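Local coordinates for protein alpha,alpha-trehalose-phosphate synthase (UDP-forming) (Burkholderia multivorans, PDB 5UOF) that belongs to glycosyltransferase family 20, a family of clan GT-B, and has two sheet-based domains joined in one chain, at residues A[450-453]-A[454-458]; A[373-376]-A[377-380]. One frame throughout, in Å; residues are numbered along the deposited sequence. Where two conformers were deposited one is given.

Contact 2 comes first along the chain. It sits where the loop after strand 364-367, the fourth strand of the parallel sheet by order across it, turns into helix 376-384. Contact 1 follows much later, in the first turns of the long helix 450-472, which packs against helix 32-43 and the mixed sheet of the N-terminal part. Each contact lies within one continuous run of residues, so neither closes a long loop. They stand in series, without nesting or crossing. Their centres are about 17 Å apart and they do not touch. Both reach Ile-235: Lys-379 bonds to its carbonyl oxygen, and the Trp-453 side chain packs on it.

Contact 1: residues A[450-453]-A[454-458]; sequences LSVW and RDTFV. With EDO (1,2-ethanediol), chain Q.
The guanidinium of Arg-454 folds back over Ser-451, three residues earlier on the same helix. Its NH2 lies 3.4 Å from Ser-451 CB. Ser-451 CA sits 3.6 Å above the guanidinium plane, nearer the rim than the middle of the group. A bend at chi3 (71°) turns the otherwise extended arginine chain back toward the start of the helix. Its terminal nitrogens then bond beyond the segments: NH1 to Gly-35 O and NH2 to Tyr-238 OH. On the backbone, Ser-451 O takes the Asp-455 amide at 2.8 Å, whereas the bond from Arg-454 N to Leu-450 O is weak at 3.3 Å. This is the opening of helix 450-472, which runs along the N-terminal part of a GT-B protein, as the last helix does in many members of that clan. Trp-453 leaves the helix on a different side. With CG anti to the backbone N (chi1 176°), its ring meets Trp-137 and stands edge-to-face with Phe-162. Its CE3 still comes within 4.3 Å of Arg-454 CB. Trp-453 O accepts from Phe-457 N at 3.1 Å, and the Phe-457 ring stacks on Trp-137 as well. On the more open flank, a bound 1,2-ethanediol donates through O1 to Asp-455 OD1 over 2.7 Å. The same molecule bonds to Glu-42 of helix 32-43.

Contact 2: residues A[373-376]-A[377-380]; sequences GMNL and VAKE
Lys-379 reaches back along the start of its helix to meet Met-374, five residues earlier. Its CB lies 3.7 Å from Leu-376 O. CG sits beside the backbone N (chi1 -60°) and comes within 4.1 Å of Asn-375 O. CD passes Leu-376 CD2 at a looser 4.4 Å. The chain stays extended beyond CG, which carries its end to the methionine sulfur. CE is 3.6 Å from Met-374 SD, and NZ is 3.5 Å from the same atom. The two side chains cross at about a right angle. A bend at chi2 of Met-374 (54°) brings SD there. Lys-379 NZ forms a salt bridge with Glu-404 and a hydrogen bond to Ile-235 O. Asn-375, the next residue after Met-374, is the N-cap of helix 376-384. Its OD1 accepts from Ala-378 N at 2.9 Å, with the donor in the plane of the side-chain carbonyl. Asp-372 holds the other end of that amide through ND2. The first helical turn is closed by Glu-380 N, which donates to Leu-376 O in a nearly straight bond (171°). The carboxylate of Glu-380 pairs with Arg-352. The chemistry is therefore shared out: the side-chain amide satisfies an amide of the first turn, while the two buried charged ends find opposite charges on other parts of the chain.

Contact 1: residues A[450-453]-A[454-458]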
loop_
_atom_site.group_PDB
_atom_site.type_symbol
_atom_site.label_atom_id
_atom_site.label_comp_id
_atom_site.label_asym_id
_atom_site.label_seq_id
_atom_site.Cartn_x
_atom_site.Cartn_y
_atom_site.Cartn_z
ATOM N N LEU A 450 -4.353 -25.614 15.978
ATOM C CA LEU A 450 -2.968 -25.555 15.514
ATOM C C LEU A 450 -2.543 -26.832 14.791
ATOM O O LEU A 450 -1.653 -26.789 13.927
ATOM C CB LEU A 450 -2.046 -25.273 16.701
ATOM C CG LEU A 450 -0.541 -25.131 16.447
ATOM C CD1 LEU A 450 -0.271 -24.104 15.338
ATOM C CD2 LEU A 450 0.149 -24.683 17.735
ATOM N N SER A 451 -3.160 -27.977 15.120
ATOM C CA SER A 451 -2.780 -29.208 14.439
ATOM C C SER A 451 -3.175 -29.196 12.968
ATOM O O SER A 451 -2.562 -29.914 12.169
ATOM C CB SER A 451 -3.402 -30.424 15.136
ATOM O OG SER A 451 -4.768 -30.562 14.796
ATOM N N VAL A 452 -4.172 -28.392 12.583
ATOM C CA VAL A 452 -4.564 -28.330 11.178
ATOM C C VAL A 452 -3.442 -27.717 10.342
ATOM O O VAL A 452 -3.083 -28.244 9.287
ATOM C CB VAL A 452 -5.890 -27.565 11.018
ATOM C CG1 VAL A 452 -6.282 -27.463 9.539
ATOM C CG2 VAL A 452 -6.990 -28.272 11.830
ATOM N N TRP A 453 -2.865 -26.608 10.811
ATOM C CA TRP A 453 -1.710 -26.012 10.135
ATOM C C TRP A 453 -0.596 -27.029 9.958
ATOM O O TRP A 453 -0.100 -27.257 8.848
ATOM C CB TRP A 453 -1.220 -24.813 10.950
ATOM C CG TRP A 453 0.026 -24.128 10.474
ATOM C CD1 TRP A 453 0.142 -23.268 9.415
ATOM C CD2 TRP A 453 1.319 -24.176 11.094
ATOM N NE1 TRP A 453 1.438 -22.809 9.319
ATOM C CE2 TRP A 453 2.171 -23.331 10.352
ATOM C CE3 TRP A 453 1.837 -24.850 12.207
ATOM C CZ2 TRP A 453 3.510 -23.153 10.677
ATOM C CZ3 TRP A 453 3.164 -24.665 12.532
ATOM C CH2 TRP A 453 3.990 -23.830 11.766
ATOM N N ARG A 454 -0.194 -27.658 11.058
ATOM C CA ARG A 454 0.904 -28.607 11.015
ATOM C C ARG A 454 0.587 -29.777 10.089
ATOM O O ARG A 454 1.377 -30.120 9.197
ATOM C CB ARG A 454 1.193 -29.094 12.432
ATOM C CG ARG A 454 2.048 -30.325 12.473
ATOM C CD ARG A 454 2.421 -30.686 13.902
ATOM N NE ARG A 454 1.301 -31.204 14.674
ATOM C CZ ARG A 454 0.712 -30.550 15.670
ATOM N NH1 ARG A 454 1.126 -29.338 16.023
ATOM N NH2 ARG A 454 -0.297 -31.113 16.314
ATOM N N ASP A 455 -0.574 -30.402 10.286
ATOM C CA ASP A 455 -0.884 -31.647 9.590
ATOM C C ASP A 455 -1.103 -31.424 8.100
ATOM O O ASP A 455 -0.654 -32.237 7.281
ATOM C CB ASP A 455 -2.117 -32.302 10.206
ATOM C CG ASP A 455 -1.839 -32.907 11.567
ATOM O OD1 ASP A 455 -0.657 -33.180 11.878
ATOM O OD2 ASP A 455 -2.808 -33.109 12.322
ATOM N N THR A 456 -1.795 -30.341 7.720
ATOM C CA THR A 456 -2.073 -30.123 6.302
ATOM C C THR A 456 -0.815 -29.700 5.553
ATOM O O THR A 456 -0.602 -30.108 4.407
ATOM C CB THR A 456 -3.189 -29.092 6.130
ATOM O OG1 THR A 456 -2.812 -27.869 6.762
ATOM C CG2 THR A 456 -4.477 -29.598 6.778
ATOM N N PHE A 457 0.041 -28.889 6.186
ATOM C CA PHE A 457 1.261 -28.488 5.494
ATOM C C PHE A 457 2.184 -29.686 5.308
ATOM O O PHE A 457 2.699 -29.920 4.209
ATOM C CB PHE A 457 1.978 -27.359 6.238
ATOM C CG PHE A 457 2.997 -26.645 5.388
ATOM C CD1 PHE A 457 4.245 -27.202 5.150
ATOM C CD2 PHE A 457 2.696 -25.427 4.803
ATOM C CE1 PHE A 457 5.178 -26.555 4.349
ATOM C CE2 PHE A 457 3.618 -24.767 4.006
ATOM C CZ PHE A 457 4.869 -25.333 3.773
ATOM N N VAL A 458 2.373 -30.482 6.363
ATOM C CA VAL A 458 3.231 -31.662 6.244
ATOM C C VAL A 458 2.663 -32.636 5.216
ATOM O O VAL A 458 3.408 -33.242 4.437
ATOM C CB VAL A 458 3.424 -32.322 7.622
ATOM C CG1 VAL A 458 4.097 -33.693 7.469
ATOM C CG2 VAL A 458 4.250 -31.415 8.526
HETATM C C1 EDO Q . 2.144 -35.279 10.827
HETATM O O1 EDO Q . 0.861 -34.853 10.353
HETATM C C2 EDO Q . 2.685 -34.277 11.837
HETATM O O2 EDO Q . 2.245 -34.588 13.169
HETATM O O HOH W 1 -5.244 -32.029 12.290
#

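Contact 2: residues A[373-376]-A[377-380]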
loop_
_atom_site.group_PDB
_atom_site.type_symbol
_atom_site.label_atom_id
_atom_site.label_comp_id
_atom_site.label_asym_id
_atom_site.label_seq_id
_atom_site.Cartn_x
_atom_site.Cartn_y
_atom_site.Cartn_z
ATOM N N GLY A 373 -0.485 -10.434 9.758
ATOM C CA GLY A 373 -0.649 -11.667 9.003
ATOM C C GLY A 373 -1.744 -12.560 9.558
ATOM O O GLY A 373 -2.421 -13.269 8.803
ATOM N N MET A 374 -1.909 -12.570 10.879
ATOM C CA MET A 374 -2.922 -13.416 11.498
ATOM C C MET A 374 -3.428 -12.752 12.770
ATOM O O MET A 374 -4.563 -12.273 12.805
ATOM C CB MET A 374 -2.350 -14.823 11.769
ATOM C CG MET A 374 -3.322 -15.787 12.472
ATOM S SD MET A 374 -4.907 -15.940 11.610
ATOM C CE MET A 374 -4.392 -16.478 9.972
ATOM N N ASN A 375 -2.558 -12.690 13.786
ATOM C CA ASN A 375 -2.772 -12.181 15.140
ATOM C C ASN A 375 -3.303 -13.288 16.038
ATOM O O ASN A 375 -4.512 -13.547 16.097
ATOM C CB ASN A 375 -3.697 -10.962 15.207
ATOM C CG ASN A 375 -3.567 -10.248 16.526
ATOM O OD1 ASN A 375 -3.967 -10.782 17.556
ATOM N ND2 ASN A 375 -2.957 -9.069 16.516
ATOM N N LEU A 376 -2.389 -13.941 16.756
ATOM C CA LEU A 376 -2.786 -15.012 17.658
ATOM C C LEU A 376 -3.361 -14.493 18.971
ATOM O O LEU A 376 -4.116 -15.219 19.629
ATOM C CB LEU A 376 -1.593 -15.939 17.921
ATOM C CG LEU A 376 -1.062 -16.637 16.656
ATOM C CD1 LEU A 376 0.223 -17.394 16.953
ATOM C CD2 LEU A 376 -2.110 -17.574 16.056
ATOM N N VAL A 377 -3.049 -13.256 19.361
ATOM C CA VAL A 377 -3.693 -12.694 20.550
ATOM C C VAL A 377 -5.209 -12.688 20.384
ATOM O O VAL A 377 -5.940 -13.000 21.325
ATOM C CB VAL A 377 -3.136 -11.290 20.863
ATOM C CG1 VAL A 377 -4.071 -10.522 21.790
ATOM C CG2 VAL A 377 -1.748 -11.411 21.487
ATOM N N ALA A 378 -5.709 -12.365 19.181
ATOM C CA ALA A 378 -7.159 -12.396 18.974
ATOM C C ALA A 378 -7.731 -13.789 19.241
ATOM O O ALA A 378 -8.776 -13.928 19.885
ATOM C CB ALA A 378 -7.504 -11.932 17.557
ATOM N N LYS A 379 -7.042 -14.838 18.777
ATOM C CA LYS A 379 -7.545 -16.192 18.974
ATOM C C LYS A 379 -7.404 -16.615 20.431
ATOM O O LYS A 379 -8.311 -17.254 20.991
ATOM C CB LYS A 379 -6.803 -17.159 18.038
ATOM C CG LYS A 379 -6.985 -16.796 16.546
ATOM C CD LYS A 379 -6.490 -17.887 15.616
ATOM C CE LYS A 379 -6.901 -17.592 14.150
ATOM N NZ LYS A 379 -6.475 -18.678 13.196
ATOM N N GLU A 380 -6.274 -16.266 21.053
ATOM C CA GLU A 380 -6.062 -16.544 22.473
ATOM C C GLU A 380 -7.097 -15.838 23.335
ATOM O O GLU A 380 -7.554 -16.393 24.348
ATOM C CB GLU A 380 -4.665 -16.102 22.897
ATOM C CG GLU A 380 -3.558 -16.927 22.268
ATOM C CD GLU A 380 -2.206 -16.230 22.292
ATOM O OE1 GLU A 380 -2.103 -15.127 22.860
ATOM O OE2 GLU A 380 -1.239 -16.800 21.749
#